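Short-chain dehydrogenase/reductase SDR (Burkholderia phymatum, PDB 5IG2) binds NAD in a Rossmann-type fold and probably works as an oxidoreductase on CH-OH groups, as short-chain dehydrogenases/reductases do. Local coordinates at residues Arg53-Leu58 against Ala63-Val68; Ala76-Leu81 against Val126-Arg131; Trp115-Gly120 against Arg208-Ala213. All blocks are in the same frame, centred on the assembly; numbering follows the deposited sequence.

Overall arrangement
All three contacts belong to the Rossmann-type NAD-binding fold. Contact 1 lies at one margin of the parallel sheet, where helix 48-60 packs on outermost strand 65-69; it is partly buried, aliphatic, and closed by one backbone hydrogen bond. Contact 2 is buried, a small helix-helix junction of a valine with a histidine and a glycine, plus a water bridge. It touches contact 1 through Val68 CB and Leu81 CD1, 3.8 Å apart. Contact 3, with its centre about 17 Å from that of contact 2, shares helix 112-140 with it but is partly buried beside NAD, and adds to apolar packing an arginine on an indole, a water bridge and a bond to the NAD phosphate.

Contact 1 (Arg53-Leu58 against Ala63-Val68)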
loop_
_atom_site.group_PDB
_atom_site.type_symbol
_atom_site.label_atom_id
_atom_site.label_comp_id
_atom_site.label_asym_id
_atom_site.label_seq_id
_atom_site.Cartn_x
_atom_site.Cartn_y
_atom_site.Cartn_z
ATOM N N ARG B 53 6.712 11.908 40.093
ATOM C CA ARG B 53 6.201 11.957 38.726
ATOM C C ARG B 53 4.926 12.791 38.652
ATOM O O ARG B 53 4.757 13.598 37.726
ATOM C CB ARG B 53 5.954 10.542 38.200
ATOM C CG ARG B 53 7.217 9.720 37.982
ATOM C CD ARG B 53 8.121 10.349 36.937
ATOM N NE ARG B 53 7.424 10.506 35.661
ATOM C CZ ARG B 53 7.747 11.410 34.744
ATOM N NH1 ARG B 53 8.770 12.233 34.957
ATOM N NH2 ARG B 53 7.053 11.489 33.613
ATOM N N THR B 54 4.023 12.613 39.624
ATOM C CA THR B 54 2.793 13.402 39.662
ATOM C C THR B 54 3.102 14.894 39.717
ATOM O O THR B 54 2.549 15.687 38.945
ATOM C CB THR B 54 1.938 12.989 40.868
ATOM O OG1 THR B 54 1.527 11.622 40.728
ATOM C CG2 THR B 54 0.701 13.880 40.984
ATOM N N VAL B 55 3.996 15.291 40.628
ATOM C CA VAL B 55 4.352 16.700 40.780
ATOM C C VAL B 55 4.995 17.232 39.500
ATOM O O VAL B 55 4.657 18.321 39.021
ATOM C CB VAL B 55 5.284 16.885 41.995
ATOM C CG1 VAL B 55 5.907 18.279 41.990
ATOM C CG2 VAL B 55 4.535 16.622 43.304
ATOM N N ASP B 56 5.943 16.473 38.942
ATOM C CA ASP B 56 6.662 16.901 37.747
ATOM C C ASP B 56 5.697 17.208 36.606
ATOM O O ASP B 56 5.757 18.279 35.990
ATOM C CB ASP B 56 7.659 15.815 37.338
ATOM C CG ASP B 56 8.574 16.254 36.214
ATOM O OD1 ASP B 56 8.130 16.268 35.046
ATOM O OD2 ASP B 56 9.749 16.574 36.495
ATOM N N THR B 57 4.775 16.279 36.332
ATOM C CA THR B 57 3.851 16.438 35.218
ATOM C C THR B 57 2.894 17.606 35.441
ATOM O O THR B 57 2.650 18.399 34.522
ATOM C CB THR B 57 3.096 15.128 35.012
ATOM O OG1 THR B 57 4.026 14.151 34.540
ATOM C CG2 THR B 57 1.984 15.288 33.977
ATOM N N LEU B 58 2.357 17.741 36.655
ATOM C CA LEU B 58 1.497 18.883 36.959
ATOM C C LEU B 58 2.244 20.204 36.816
ATOM O O LEU B 58 1.721 21.163 36.235
ATOM C CB LEU B 58 0.926 18.738 38.365
ATOM C CG LEU B 58 -0.134 17.643 38.503
ATOM C CD1 LEU B 58 -0.512 17.466 39.958
ATOM C CD2 LEU B 58 -1.378 17.949 37.655
ATOM N N ALA B 63 1.121 24.027 36.886
ATOM C CA ALA B 63 0.642 24.131 38.259
ATOM C C ALA B 63 1.699 24.741 39.171
ATOM O O ALA B 63 2.904 24.571 38.961
ATOM C CB ALA B 63 0.246 22.757 38.801
ATOM N N GLU B 64 1.229 25.465 40.192
ATOM C CA GLU B 64 2.027 25.771 41.378
ATOM C C GLU B 64 1.857 24.617 42.355
ATOM O O GLU B 64 0.789 24.459 42.954
ATOM C CB GLU B 64 1.583 27.066 42.043
ATOM C CG GLU B 64 1.973 28.332 41.357
ATOM C CD GLU B 64 1.574 29.530 42.187
ATOM O OE1 GLU B 64 2.286 29.825 43.171
ATOM O OE2 GLU B 64 0.531 30.145 41.881
ATOM N N VAL B 65 2.907 23.824 42.535
ATOM C CA VAL B 65 2.791 22.554 43.243
ATOM C C VAL B 65 4.097 22.279 43.974
ATOM O O VAL B 65 5.182 22.569 43.461
ATOM C CB VAL B 65 2.441 21.416 42.257
ATOM C CG1 VAL B 65 3.428 21.384 41.103
ATOM C CG2 VAL B 65 2.408 20.062 42.965
ATOM N N ILE B 66 3.989 21.738 45.187
ATOM C CA ILE B 66 5.124 21.126 45.864
ATOM C C ILE B 66 4.741 19.706 46.257
ATOM O O ILE B 66 3.569 19.403 46.507
ATOM C CB ILE B 66 5.595 21.919 47.106
ATOM C CG1 ILE B 66 4.511 21.925 48.191
ATOM C CG2 ILE B 66 6.019 23.319 46.718
ATOM C CD1 ILE B 66 4.962 22.518 49.511
ATOM N N GLY B 67 5.742 18.828 46.285
ATOM C CA GLY B 67 5.556 17.458 46.719
ATOM C C GLY B 67 6.356 17.180 47.975
ATOM O O GLY B 67 7.542 17.512 48.048
ATOM N N VAL B 68 5.725 16.575 48.973
ATOM C CA VAL B 68 6.342 16.356 50.273
ATOM C C VAL B 68 6.123 14.898 50.643
ATOM O O VAL B 68 4.993 14.502 50.960
ATOM C CB VAL B 68 5.757 17.273 51.356
ATOM C CG1 VAL B 68 6.450 17.012 52.711
ATOM C CG2 VAL B 68 5.860 18.742 50.948
#
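Val55 of helix 48-60 points toward strand 65-69, and its two methyls divide the work. Its CB carries CG1 anti to the backbone N (chi1 168°), which leaves CG2 anti to the carbonyl carbon. CG1 goes to Val65, where it lies 4.0 Å from Val65 CG2 and almost as near to Val65 CG1, so it meets the fork of that side chain. CG2 reaches further along the strand and lies directly on the main chain of Gly67, with Val55 CG2 3.7 Å from Gly67 CA. Val65 also sets its CG1 against the main chain of the helix, 3.9 Å from Val55 O. Helix and strand run antiparallel, their axes at 172° and 8.3 Å apart at the closest, as the last half of the beta-alpha-beta unit made of strand 40-45, helix 48-60 and strand 65-69 requires: the helix runs back and the next strand starts parallel to the first. Where the chain turns from helix to strand, Ala63 N donates to Leu58 O over 3.0 Å at 165°. Ala63 CB lies close to the same carbonyl and 4.1 Å from Leu58 CB. Leu58 itself touches Leu43 of strand 40-45 and Ala31 of helix 25-36, while Val65 packs on Leu43 as well. Outside this pair of segments, Arg53 NH2 reaches away from the strand to a salt bridge with Asp56 OD2 of a neighbouring subunit.

Contact 2 (Ala76-Leu81 against Val126-Arg131)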
loop_
_atom_site.group_PDB
_atom_site.type_symbol
_atom_site.label_atom_id
_atom_site.label_comp_id
_atom_site.label_asym_id
_atom_site.label_seq_id
_atom_site.Cartn_x
_atom_site.Cartn_y
_atom_site.Cartn_z
ATOM N N ALA B 76 4.005 13.434 63.491
ATOM C CA ALA B 76 5.010 14.465 63.260
ATOM C C ALA B 76 5.129 14.800 61.778
ATOM O O ALA B 76 5.335 15.963 61.411
ATOM C CB ALA B 76 6.358 14.016 63.816
ATOM N N GLN B 77 4.994 13.800 60.906
ATOM C CA GLN B 77 5.139 14.071 59.481
ATOM C C GLN B 77 3.929 14.801 58.930
ATOM O O GLN B 77 4.066 15.633 58.027
ATOM C CB GLN B 77 5.382 12.774 58.710
ATOM C CG GLN B 77 6.700 12.116 59.074
ATOM C CD GLN B 77 7.071 11.006 58.113
ATOM O OE1 GLN B 77 6.625 10.988 56.969
ATOM N NE2 GLN B 77 7.897 10.075 58.572
ATOM N N VAL B 78 2.739 14.511 59.450
ATOM C CA VAL B 78 1.576 15.291 59.053
ATOM C C VAL B 78 1.751 16.742 59.482
ATOM O O VAL B 78 1.457 17.669 58.720
ATOM C CB VAL B 78 0.297 14.665 59.635
ATOM C CG1 VAL B 78 -0.919 15.521 59.287
ATOM C CG2 VAL B 78 0.155 13.239 59.130
ATOM N N GLN B 79 2.251 16.964 60.703
ATOM C CA GLN B 79 2.557 18.324 61.133
ATOM C C GLN B 79 3.586 18.973 60.209
ATOM O O GLN B 79 3.471 20.158 59.878
ATOM C CB GLN B 79 3.061 18.324 62.574
ATOM C CG GLN B 79 3.363 19.716 63.112
ATOM C CD GLN B 79 2.122 20.591 63.235
ATOM O OE1 GLN B 79 1.191 20.273 63.984
ATOM N NE2 GLN B 79 2.111 21.710 62.508
ATOM N N ALA B 80 4.594 18.208 59.777
ATOM C CA ALA B 80 5.596 18.753 58.869
ATOM C C ALA B 80 4.981 19.118 57.524
ATOM O O ALA B 80 5.409 20.089 56.887
ATOM C CB ALA B 80 6.737 17.751 58.688
ATOM N N LEU B 81 3.975 18.356 57.090
ATOM C CA LEU B 81 3.280 18.653 55.844
ATOM C C LEU B 81 2.532 19.981 55.932
ATOM O O LEU B 81 2.559 20.777 54.984
ATOM C CB LEU B 81 2.326 17.505 55.507
ATOM C CG LEU B 81 1.447 17.677 54.268
ATOM C CD1 LEU B 81 2.313 17.723 53.008
ATOM C CD2 LEU B 81 0.391 16.577 54.188
ATOM N N VAL B 126 -6.132 10.045 58.806
ATOM C CA VAL B 126 -7.230 11.006 58.775
ATOM C C VAL B 126 -7.273 11.796 60.074
ATOM O O VAL B 126 -7.483 13.016 60.071
ATOM C CB VAL B 126 -8.561 10.275 58.518
ATOM C CG1 VAL B 126 -9.742 11.229 58.727
ATOM C CG2 VAL B 126 -8.568 9.683 57.115
ATOM N N ALA B 127 -7.082 11.109 61.205
ATOM C CA ALA B 127 -7.111 11.763 62.506
ATOM C C ALA B 127 -6.033 12.832 62.602
ATOM O O ALA B 127 -6.306 13.966 63.015
ATOM C CB ALA B 127 -6.953 10.731 63.628
ATOM N N HIS B 128 -4.795 12.492 62.218
ATOM C CA HIS B 128 -3.729 13.487 62.244
ATOM C C HIS B 128 -4.061 14.655 61.323
ATOM O O HIS B 128 -3.820 15.817 61.671
ATOM C CB HIS B 128 -2.397 12.873 61.826
ATOM C CG HIS B 128 -1.863 11.840 62.765
ATOM N ND1 HIS B 128 -1.899 11.981 64.135
ATOM C CD2 HIS B 128 -1.230 10.665 62.523
ATOM C CE1 HIS B 128 -1.332 10.926 64.697
ATOM N NE2 HIS B 128 -0.911 10.116 63.743
ATOM N N GLY B 129 -4.596 14.358 60.134
ATOM C CA GLY B 129 -4.972 15.418 59.211
ATOM C C GLY B 129 -5.957 16.392 59.832
ATOM O O GLY B 129 -5.744 17.605 59.822
ATOM N N VAL B 130 -7.029 15.865 60.419
ATOM C CA VAL B 130 -8.019 16.721 61.067
ATOM C C VAL B 130 -7.391 17.492 62.220
ATOM O O VAL B 130 -7.553 18.715 62.335
ATOM C CB VAL B 130 -9.212 15.877 61.541
ATOM C CG1 VAL B 130 -10.105 16.688 62.500
ATOM C CG2 VAL B 130 -9.988 15.360 60.333
ATOM N N ARG B 131 -6.658 16.788 63.085
ATOM C CA ARG B 131 -6.075 17.419 64.270
ATOM C C ARG B 131 -5.107 18.537 63.900
ATOM O O ARG B 131 -5.085 19.590 64.548
ATOM C CB ARG B 131 -5.363 16.365 65.124
ATOM C CG ARG B 131 -4.656 16.923 66.344
ATOM C CD ARG B 131 -3.994 15.815 67.145
ATOM N NE ARG B 131 -3.088 15.014 66.333
ATOM C CZ ARG B 131 -1.857 15.385 66.004
ATOM N NH1 ARG B 131 -1.389 16.562 66.416
ATOM N NH2 ARG B 131 -1.098 14.589 65.259
HETATM O O HOH W 1 1.165 17.934 65.830
#
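Two helices of the Rossmann-type fold, 75-89 and 112-140, meet where Val78 packs against His128 and Gly129. Val78 points toward the other helix, and its side chain crosses that of His128 at about a right angle. The nearest pair is Val78 CG2 and His128 CB, 3.7 Å apart, so the methyl sits at the root of the histidine and approaches its ring obliquely. With CG1 anti to the backbone N (chi1 177°), the second methyl is carried past the histidine side chain to rest on the His128-Gly129 peptide: Val78 CG1 lies 3.8 Å from His128 O and 3.9 Å from Gly129 N. Val78 also touches Val132 and Phe133, farther along helix 112-140. His128 NE2 has a weak hydrogen bond to Ser73 O. On the other side of the imidazole, Arg131 NH2 lies 3.0 Å from His128 ND1, which sits at the guanidinium edge and in its plane. The other terminal nitrogen, NH1, reaches across through a water, which accepts from Arg131 NH1 at 3.0 Å and donates to Gln79 OE1 at 3.0 Å. Gln79 NE2 is held by Asp83, which steadies the amide end of this bridge. A third subunit packs on the same part of helix 112-140, with its Ala112 against His128 and its Ser110 against Arg131. Near the NAD-binding residue Val72, helices 75-89 and 112-140 thus lie side by side on one face of a parallel sheet with strand order 3-2-1-4-5-6-7, the short-chain dehydrogenase/reductase form of the Rossmann fold.

Contact 3 (Trp115-Gly120 against Arg208-Ala213); sequences WAWVFG and RVRPEA. With NAD (nicotinamide-adenine-dinucleotide), chain F.
Trp117 lies beneath Arg210, and the packing of the arginine on the indole face and edge is the broadest part of the contact. A CH-pi interaction sets Arg210 CB over the six-membered ring of Trp117, 3.8 Å from its centroid and 20° off the normal. The arginine leaves its backbone with CG anti to N and then bends at chi3, which turns the guanidinium out past the CE3-CZ3 edge of the indole. Trp117 CE3 sits over the centre of one guanidinium face, with Arg210 NH2 3.5 Å from Trp117 CE3, although the two planes are inclined by 37°. Apolar packing is added at the pyrrole side, where Pro211 CD comes to 3.6 Å from Trp117 CD1. Salt bridges from Arg210 NH2 to Glu207 and Asp114, and a hydrogen bond from Arg210 NH1 to Leu214 O, hold the charged end at that CE3-CZ3 edge.

The loop that carries Arg210 follows strand 189-194 and leads to helix 222-236; in the Rossmann-type fold of short-chain dehydrogenases/reductases the corresponding region borders the cofactor and substrate site. Here Arg208 and Val209 belong to the NAD pocket.

Water-mediated bonding ties the loop to helix 112-140: one water in the plane of the indole accepts from Trp117 NE1 at 3.0 Å and donates to Val209 O at 2.8 Å. Charged bonding goes to the cofactor. The extended Arg208 chain delivers NH2 to the pyrophosphate, where it donates to NAD O1A over 3.0 Å at 171°, in the guanidinium plane, while Arg208 NH1 is held by Gly202 O. Van der Waals contact comes from Val209, whose CG1 approaches the ribose with 3.6 Å to NAD O2B, and whose CG2 lies against the adenine at NAD C8A.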
loop_
_atom_site.group_PDB
_atom_site.type_symbol
_atom_site.label_atom_id
_atom_site.label_comp_id
_atom_site.label_asym_id
_atom_site.label_seq_id
_atom_site.Cartn_x
_atom_site.Cartn_y
_atom_site.Cartn_z
ATOM N N TRP B 115 -3.682 -5.167 61.347
ATOM C CA TRP B 115 -4.538 -4.179 61.996
ATOM C C TRP B 115 -3.802 -2.858 62.188
ATOM O O TRP B 115 -4.340 -1.788 61.891
ATOM C CB TRP B 115 -5.027 -4.706 63.346
ATOM C CG TRP B 115 -6.048 -5.802 63.278
ATOM C CD1 TRP B 115 -5.812 -7.147 63.288
ATOM C CD2 TRP B 115 -7.473 -5.645 63.234
ATOM N NE1 TRP B 115 -7.000 -7.836 63.222
ATOM C CE2 TRP B 115 -8.035 -6.940 63.194
ATOM C CE3 TRP B 115 -8.326 -4.539 63.217
ATOM C CZ2 TRP B 115 -9.416 -7.158 63.139
ATOM C CZ3 TRP B 115 -9.698 -4.759 63.159
ATOM C CH2 TRP B 115 -10.228 -6.056 63.119
ATOM N N ALA B 116 -2.577 -2.913 62.717
ATOM C CA ALA B 116 -1.815 -1.689 62.951
ATOM C C ALA B 116 -1.556 -0.930 61.652
ATOM O O ALA B 116 -1.592 0.307 61.625
ATOM C CB ALA B 116 -0.493 -2.023 63.642
ATOM N N TRP B 117 -1.263 -1.651 60.571
ATOM C CA TRP B 117 -0.962 -0.999 59.302
ATOM C C TRP B 117 -2.190 -0.277 58.757
ATOM O O TRP B 117 -2.151 0.931 58.489
ATOM C CB TRP B 117 -0.461 -2.034 58.297
ATOM C CG TRP B 117 -0.184 -1.477 56.914
ATOM C CD1 TRP B 117 0.410 -0.285 56.609
ATOM C CD2 TRP B 117 -0.506 -2.100 55.660
ATOM N NE1 TRP B 117 0.493 -0.136 55.239
ATOM C CE2 TRP B 117 -0.066 -1.234 54.636
ATOM C CE3 TRP B 117 -1.120 -3.310 55.306
ATOM C CZ2 TRP B 117 -0.214 -1.542 53.274
ATOM C CZ3 TRP B 117 -1.278 -3.613 53.949
ATOM C CH2 TRP B 117 -0.825 -2.730 52.950
ATOM N N VAL B 118 -3.296 -1.010 58.599
ATOM C CA VAL B 118 -4.491 -0.437 57.982
ATOM C C VAL B 118 -5.048 0.685 58.840
ATOM O O VAL B 118 -5.431 1.744 58.329
ATOM C CB VAL B 118 -5.551 -1.529 57.738
ATOM C CG1 VAL B 118 -6.807 -0.928 57.095
ATOM C CG2 VAL B 118 -4.975 -2.641 56.875
ATOM N N PHE B 119 -5.108 0.481 60.154
ATOM C CA PHE B 119 -5.681 1.529 60.985
ATOM C C PHE B 119 -4.745 2.722 61.099
ATOM O O PHE B 119 -5.210 3.864 61.219
ATOM C CB PHE B 119 -6.063 0.969 62.357
ATOM C CG PHE B 119 -7.484 0.463 62.403
ATOM C CD1 PHE B 119 -7.823 -0.732 61.789
ATOM C CD2 PHE B 119 -8.485 1.210 63.005
ATOM C CE1 PHE B 119 -9.138 -1.195 61.797
ATOM C CE2 PHE B 119 -9.798 0.759 63.024
ATOM C CZ PHE B 119 -10.126 -0.448 62.421
ATOM N N GLY B 120 -3.434 2.487 61.025
ATOM C CA GLY B 120 -2.496 3.594 61.077
ATOM C C GLY B 120 -2.651 4.539 59.900
ATOM O O GLY B 120 -2.595 5.761 60.060
ATOM N N ARG B 208 2.676 -2.732 48.413
ATOM C CA ARG B 208 3.911 -2.106 47.948
ATOM C C ARG B 208 4.386 -1.017 48.899
ATOM O O ARG B 208 5.585 -0.716 48.929
ATOM C CB ARG B 208 3.735 -1.541 46.525
ATOM C CG ARG B 208 2.971 -0.207 46.433
ATOM C CD ARG B 208 2.494 0.114 44.983
ATOM N NE ARG B 208 1.710 1.354 44.885
ATOM C CZ ARG B 208 0.393 1.449 45.119
ATOM N NH1 ARG B 208 -0.313 0.379 45.482
ATOM N NH2 ARG B 208 -0.232 2.618 45.003
ATOM N N VAL B 209 3.481 -0.413 49.683
ATOM C CA VAL B 209 3.870 0.630 50.629
ATOM C C VAL B 209 3.639 0.206 52.080
ATOM O O VAL B 209 3.558 1.060 52.962
ATOM C CB VAL B 209 3.165 1.970 50.333
ATOM C CG1 VAL B 209 3.668 2.576 49.026
ATOM C CG2 VAL B 209 1.644 1.810 50.337
ATOM N N ARG B 210 3.530 -1.090 52.355
ATOM C CA ARG B 210 3.513 -1.519 53.747
ATOM C C ARG B 210 4.910 -1.322 54.326
ATOM O O ARG B 210 5.897 -1.734 53.699
ATOM C CB ARG B 210 3.080 -2.981 53.890
ATOM C CG ARG B 210 3.056 -3.471 55.346
ATOM C CD ARG B 210 3.106 -5.000 55.458
ATOM N NE ARG B 210 1.864 -5.625 55.019
ATOM C CZ ARG B 210 0.926 -6.103 55.831
ATOM N NH1 ARG B 210 1.085 -6.052 57.153
ATOM N NH2 ARG B 210 -0.173 -6.646 55.316
ATOM N N PRO B 211 5.043 -0.678 55.488
ATOM C CA PRO B 211 6.378 -0.468 56.062
ATOM C C PRO B 211 6.993 -1.783 56.494
ATOM O O PRO B 211 6.294 -2.728 56.871
ATOM C CB PRO B 211 6.114 0.442 57.265
ATOM C CG PRO B 211 4.706 0.237 57.593
ATOM C CD PRO B 211 3.992 -0.048 56.301
ATOM N N GLU B 212 8.327 -1.831 56.437
ATOM C CA GLU B 212 9.033 -3.076 56.721
ATOM C C GLU B 212 8.732 -3.572 58.128
ATOM O O GLU B 212 8.614 -4.782 58.358
ATOM C CB GLU B 212 10.537 -2.883 56.518
ATOM C CG GLU B 212 11.407 -4.078 56.928
ATOM C CD GLU B 212 11.386 -5.234 55.923
ATOM O OE1 GLU B 212 11.906 -6.327 56.262
ATOM O OE2 GLU B 212 10.860 -5.054 54.800
ATOM N N ALA B 213 8.573 -2.652 59.080
ATOM C CA ALA B 213 8.339 -3.061 60.459
ATOM C C ALA B 213 7.003 -3.774 60.643
ATOM O O ALA B 213 6.837 -4.504 61.621
ATOM C CB ALA B 213 8.418 -1.846 61.381
HETATM P PA NAD F . -3.936 4.129 45.302
HETATM O O1A NAD F . -3.085 2.999 45.730
HETATM O O2A NAD F . -3.933 4.361 43.783
HETATM O O5B NAD F . -3.584 5.502 46.028
HETATM C C5B NAD F . -3.405 5.558 47.456
HETATM C C4B NAD F . -2.085 6.233 47.705
HETATM O O4B NAD F . -1.870 6.347 49.129
HETATM C C3B NAD F . -0.851 5.516 47.128
HETATM O O3B NAD F . -0.104 6.372 46.273
HETATM C C2B NAD F . -0.034 5.139 48.374
HETATM O O2B NAD F . 1.369 5.222 48.153
HETATM C C1B NAD F . -0.485 6.208 49.359
HETATM N N9A NAD F . -0.266 5.867 50.758
HETATM C C8A NAD F . -0.441 4.647 51.357
HETATM N N7A NAD F . -0.051 4.606 52.609
HETATM C C5A NAD F . 0.407 5.892 52.853
HETATM C C6A NAD F . 0.965 6.498 53.993
HETATM N N6A NAD F . 1.250 5.839 55.119
HETATM N N1A NAD F . 1.276 7.811 53.917
HETATM C C2A NAD F . 1.057 8.459 52.766
HETATM N N3A NAD F . 0.562 7.987 51.616
HETATM C C4A NAD F . 0.261 6.686 51.726
HETATM O O3 NAD F . -5.432 3.880 45.777
HETATM P PN NAD F . -6.728 4.815 45.768
HETATM O O1N NAD F . -6.470 6.036 44.963
HETATM O O2N NAD F . -7.873 3.947 45.413
HETATM O O5D NAD F . -6.801 5.167 47.319
HETATM C C5D NAD F . -7.273 6.452 47.778
HETATM C C4D NAD F . -8.341 6.215 48.818
HETATM O O4D NAD F . -9.552 5.727 48.193
HETATM C C3D NAD F . -7.986 5.202 49.913
HETATM O O3D NAD F . -8.385 5.712 51.180
HETATM C C2D NAD F . -8.846 3.990 49.550
HETATM O O2D NAD F . -9.136 3.212 50.703
HETATM C C1D NAD F . -10.070 4.708 49.000
HETATM N N1N NAD F . -11.047 3.867 48.155
HETATM C C2N NAD F . -10.598 3.291 47.026
HETATM C C3N NAD F . -11.464 2.565 46.227
HETATM C C7N NAD F . -11.084 2.027 44.882
HETATM O O7N NAD F . -11.768 1.124 44.376
HETATM N N7N NAD F . -9.959 2.457 44.334
HETATM C C4N NAD F . -12.794 2.459 46.614
HETATM C C5N NAD F . -13.231 3.077 47.773
HETATM C C6N NAD F . -12.336 3.777 48.541
HETATM O O HOH W 2 1.367 2.494 54.053
#